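Local atomic coordinates of elongation factor 1-gamma 1 (Saccharomyces cerevisiae, PDB entry 1NHY), a protein that forms part of the eukaryotic elongation factor 1 complex in protein synthesis, its GST-like N-terminal domain mediating interaction with another subunit of that complex. Residues R42-K47 with G57-E62. Residues are numbered along the deposited sequence; the frame is centred on the assembly and turned at random.
Sequences RDFPLK and GYKLTE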
loop_
_atom_site.group_PDB
_atom_site.type_symbol
_atom_site.label_atom_id
_atom_site.label_comp_id
_atom_site.label_asym_id
_atom_site.label_seq_id
_atom_site.Cartn_x
_atom_site.Cartn_y
_atom_site.Cartn_z
ATOM N N ARG A 42 -2.572 -26.285 0.418
ATOM C CA ARG A 42 -1.420 -27.138 0.158
ATOM C C ARG A 42 -0.115 -26.333 0.058
ATOM O O ARG A 42 0.935 -26.799 0.487
ATOM C CB ARG A 42 -1.638 -27.948 -1.136
ATOM C CG ARG A 42 -0.350 -28.477 -1.764
ATOM C CD ARG A 42 -0.575 -29.302 -3.031
ATOM N NE ARG A 42 0.707 -29.576 -3.693
ATOM C CZ ARG A 42 0.892 -30.452 -4.682
ATOM N NH1 ARG A 42 -0.130 -31.164 -5.146
ATOM N NH2 ARG A 42 2.101 -30.613 -5.214
ATOM N N ASP A 43 -0.186 -25.124 -0.497
ATOM C CA ASP A 43 0.990 -24.279 -0.672
ATOM C C ASP A 43 1.273 -23.393 0.524
ATOM O O ASP A 43 2.428 -23.068 0.800
ATOM C CB ASP A 43 0.824 -23.402 -1.912
ATOM C CG ASP A 43 0.688 -24.210 -3.178
ATOM O OD1 ASP A 43 0.683 -25.448 -3.077
ATOM O OD2 ASP A 43 0.587 -23.616 -4.271
ATOM N N PHE A 44 0.222 -22.994 1.229
ATOM C CA PHE A 44 0.391 -22.125 2.383
ATOM C C PHE A 44 -0.488 -22.542 3.542
ATOM O O PHE A 44 -1.469 -21.880 3.866
ATOM C CB PHE A 44 0.099 -20.675 1.988
ATOM C CG PHE A 44 1.040 -20.137 0.956
ATOM C CD1 PHE A 44 2.133 -19.371 1.328
ATOM C CD2 PHE A 44 0.872 -20.461 -0.388
ATOM C CE1 PHE A 44 3.046 -18.931 0.378
ATOM C CE2 PHE A 44 1.776 -20.030 -1.343
ATOM C CZ PHE A 44 2.867 -19.267 -0.963
ATOM N N PRO A 45 -0.143 -23.661 4.185
ATOM C CA PRO A 45 -0.893 -24.189 5.327
ATOM C C PRO A 45 -1.276 -23.123 6.352
ATOM O O PRO A 45 -2.198 -23.316 7.137
ATOM C CB PRO A 45 0.056 -25.242 5.889
ATOM C CG PRO A 45 0.657 -25.818 4.624
ATOM C CD PRO A 45 0.976 -24.558 3.830
ATOM N N LEU A 46 -0.573 -22.001 6.354
ATOM C CA LEU A 46 -0.907 -20.935 7.285
ATOM C C LEU A 46 -2.038 -20.096 6.694
ATOM O O LEU A 46 -2.462 -19.099 7.290
ATOM C CB LEU A 46 0.296 -20.043 7.512
ATOM C CG LEU A 46 1.578 -20.771 7.896
ATOM C CD1 LEU A 46 2.771 -19.812 7.743
ATOM C CD2 LEU A 46 1.460 -21.292 9.319
ATOM N N LYS A 47 -2.501 -20.504 5.510
ATOM C CA LYS A 47 -3.581 -19.822 4.790
ATOM C C LYS A 47 -3.552 -18.296 4.968
ATOM O O LYS A 47 -4.580 -17.680 5.255
ATOM C CB LYS A 47 -4.940 -20.353 5.253
ATOM C CG LYS A 47 -5.139 -21.834 5.041
ATOM C CD LYS A 47 -6.500 -22.280 5.548
ATOM C CE LYS A 47 -6.694 -23.771 5.294
ATOM N NZ LYS A 47 -8.100 -24.259 5.510
ATOM N N GLY A 57 9.079 -24.623 -6.903
ATOM C CA GLY A 57 8.419 -24.640 -5.610
ATOM C C GLY A 57 8.831 -23.566 -4.614
ATOM O O GLY A 57 8.735 -23.769 -3.404
ATOM N N TYR A 58 9.290 -22.421 -5.109
ATOM C CA TYR A 58 9.695 -21.335 -4.231
ATOM C C TYR A 58 8.466 -20.722 -3.596
ATOM O O TYR A 58 7.472 -20.460 -4.279
ATOM C CB TYR A 58 10.422 -20.257 -5.026
ATOM C CG TYR A 58 10.771 -19.033 -4.213
ATOM C CD1 TYR A 58 11.607 -19.131 -3.116
ATOM C CD2 TYR A 58 10.294 -17.771 -4.567
ATOM C CE1 TYR A 58 11.976 -18.013 -2.390
ATOM C CE2 TYR A 58 10.656 -16.638 -3.845
ATOM C CZ TYR A 58 11.505 -16.773 -2.756
ATOM O OH TYR A 58 11.902 -15.672 -2.037
ATOM N N LYS A 59 8.517 -20.485 -2.296
ATOM C CA LYS A 59 7.373 -19.875 -1.645
ATOM C C LYS A 59 7.811 -18.601 -0.954
ATOM O O LYS A 59 8.968 -18.447 -0.574
ATOM C CB LYS A 59 6.712 -20.873 -0.688
ATOM C CG LYS A 59 6.051 -22.014 -1.463
ATOM C CD LYS A 59 5.544 -23.129 -0.582
ATOM C CE LYS A 59 4.954 -24.234 -1.451
ATOM N NZ LYS A 59 4.442 -25.395 -0.652
ATOM N N LEU A 60 6.884 -17.669 -0.822
ATOM C CA LEU A 60 7.208 -16.396 -0.221
ATOM C C LEU A 60 5.911 -15.748 0.244
ATOM O O LEU A 60 4.850 -15.963 -0.351
ATOM C CB LEU A 60 7.913 -15.522 -1.270
ATOM C CG LEU A 60 8.143 -14.061 -0.900
ATOM C CD1 LEU A 60 8.984 -14.017 0.361
ATOM C CD2 LEU A 60 8.808 -13.302 -2.043
ATOM N N THR A 61 6.015 -14.974 1.318
ATOM C CA THR A 61 4.886 -14.272 1.903
ATOM C C THR A 61 5.315 -12.889 2.384
ATOM O O THR A 61 6.475 -12.491 2.244
ATOM C CB THR A 61 4.310 -15.036 3.095
ATOM O OG1 THR A 61 5.351 -15.297 4.041
ATOM C CG2 THR A 61 3.701 -16.349 2.635
ATOM N N GLU A 62 4.369 -12.177 2.987
ATOM C CA GLU A 62 4.582 -10.810 3.459
ATOM C C GLU A 62 4.605 -9.937 2.219
ATOM O O GLU A 62 5.441 -10.106 1.328
ATOM C CB GLU A 62 5.884 -10.674 4.236
ATOM C CG GLU A 62 6.003 -11.611 5.428
ATOM C CD GLU A 62 4.806 -11.584 6.381
ATOM O OE1 GLU A 62 4.413 -10.478 6.828
ATOM O OE2 GLU A 62 4.278 -12.685 6.691
#
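Asp-43 and Lys-59 mark the nearest backbone approach, their CA atoms 7.8 Å apart, where the last turn of helix 37-43 comes up to strand 59-61. Phe-44 is the first residue to leave helical geometry, and a type I turn from Phe-44 to Lys-47 carries the chain onward. The helix end packs beside an outermost strand of the mixed sheet in this GST-like, thioredoxin-fold domain, and no backbone-to-backbone hydrogen bond joins the two segments. Phe-44 and Lys-59 carry most of the contact in about equal shares. The CB bond of Phe-44 runs along the gap, and CG anti to the carbonyl carbon (chi1 -63°) swings the far end of the ring in to the strand. There CE1 lies 3.5 Å from Thr-61 CG2 and about as far from Leu-60 O, while CZ comes to 4.2 Å from Lys-59 CB; all three meet the ring obliquely. Ala-51 and Val-53 of the neighbouring strand also touch this ring. Lys-59 runs past it in the opposite direction, extended beyond CG: its CD and CE pass alongside the backbone O of Asp-43, and NZ gives that O a weak hydrogen bond of 3.4 Å. Asp-43 OD2 is hydrogen-bonded to Tyr-7 OH, and OD1 stays 4.5 Å from Lys-59 NZ, too far for a salt bridge. An alanine in place of Phe-44 would probably leave Thr-61 CG2 and Lys-59 CB without their aromatic partner and open a gap between helix end and sheet. The join is therefore mixed: a ring packed on aliphatic groups and a carbonyl, beside a solvent-exposed lysine tail that adds a weak polar link and perhaps mild electrostatic attraction.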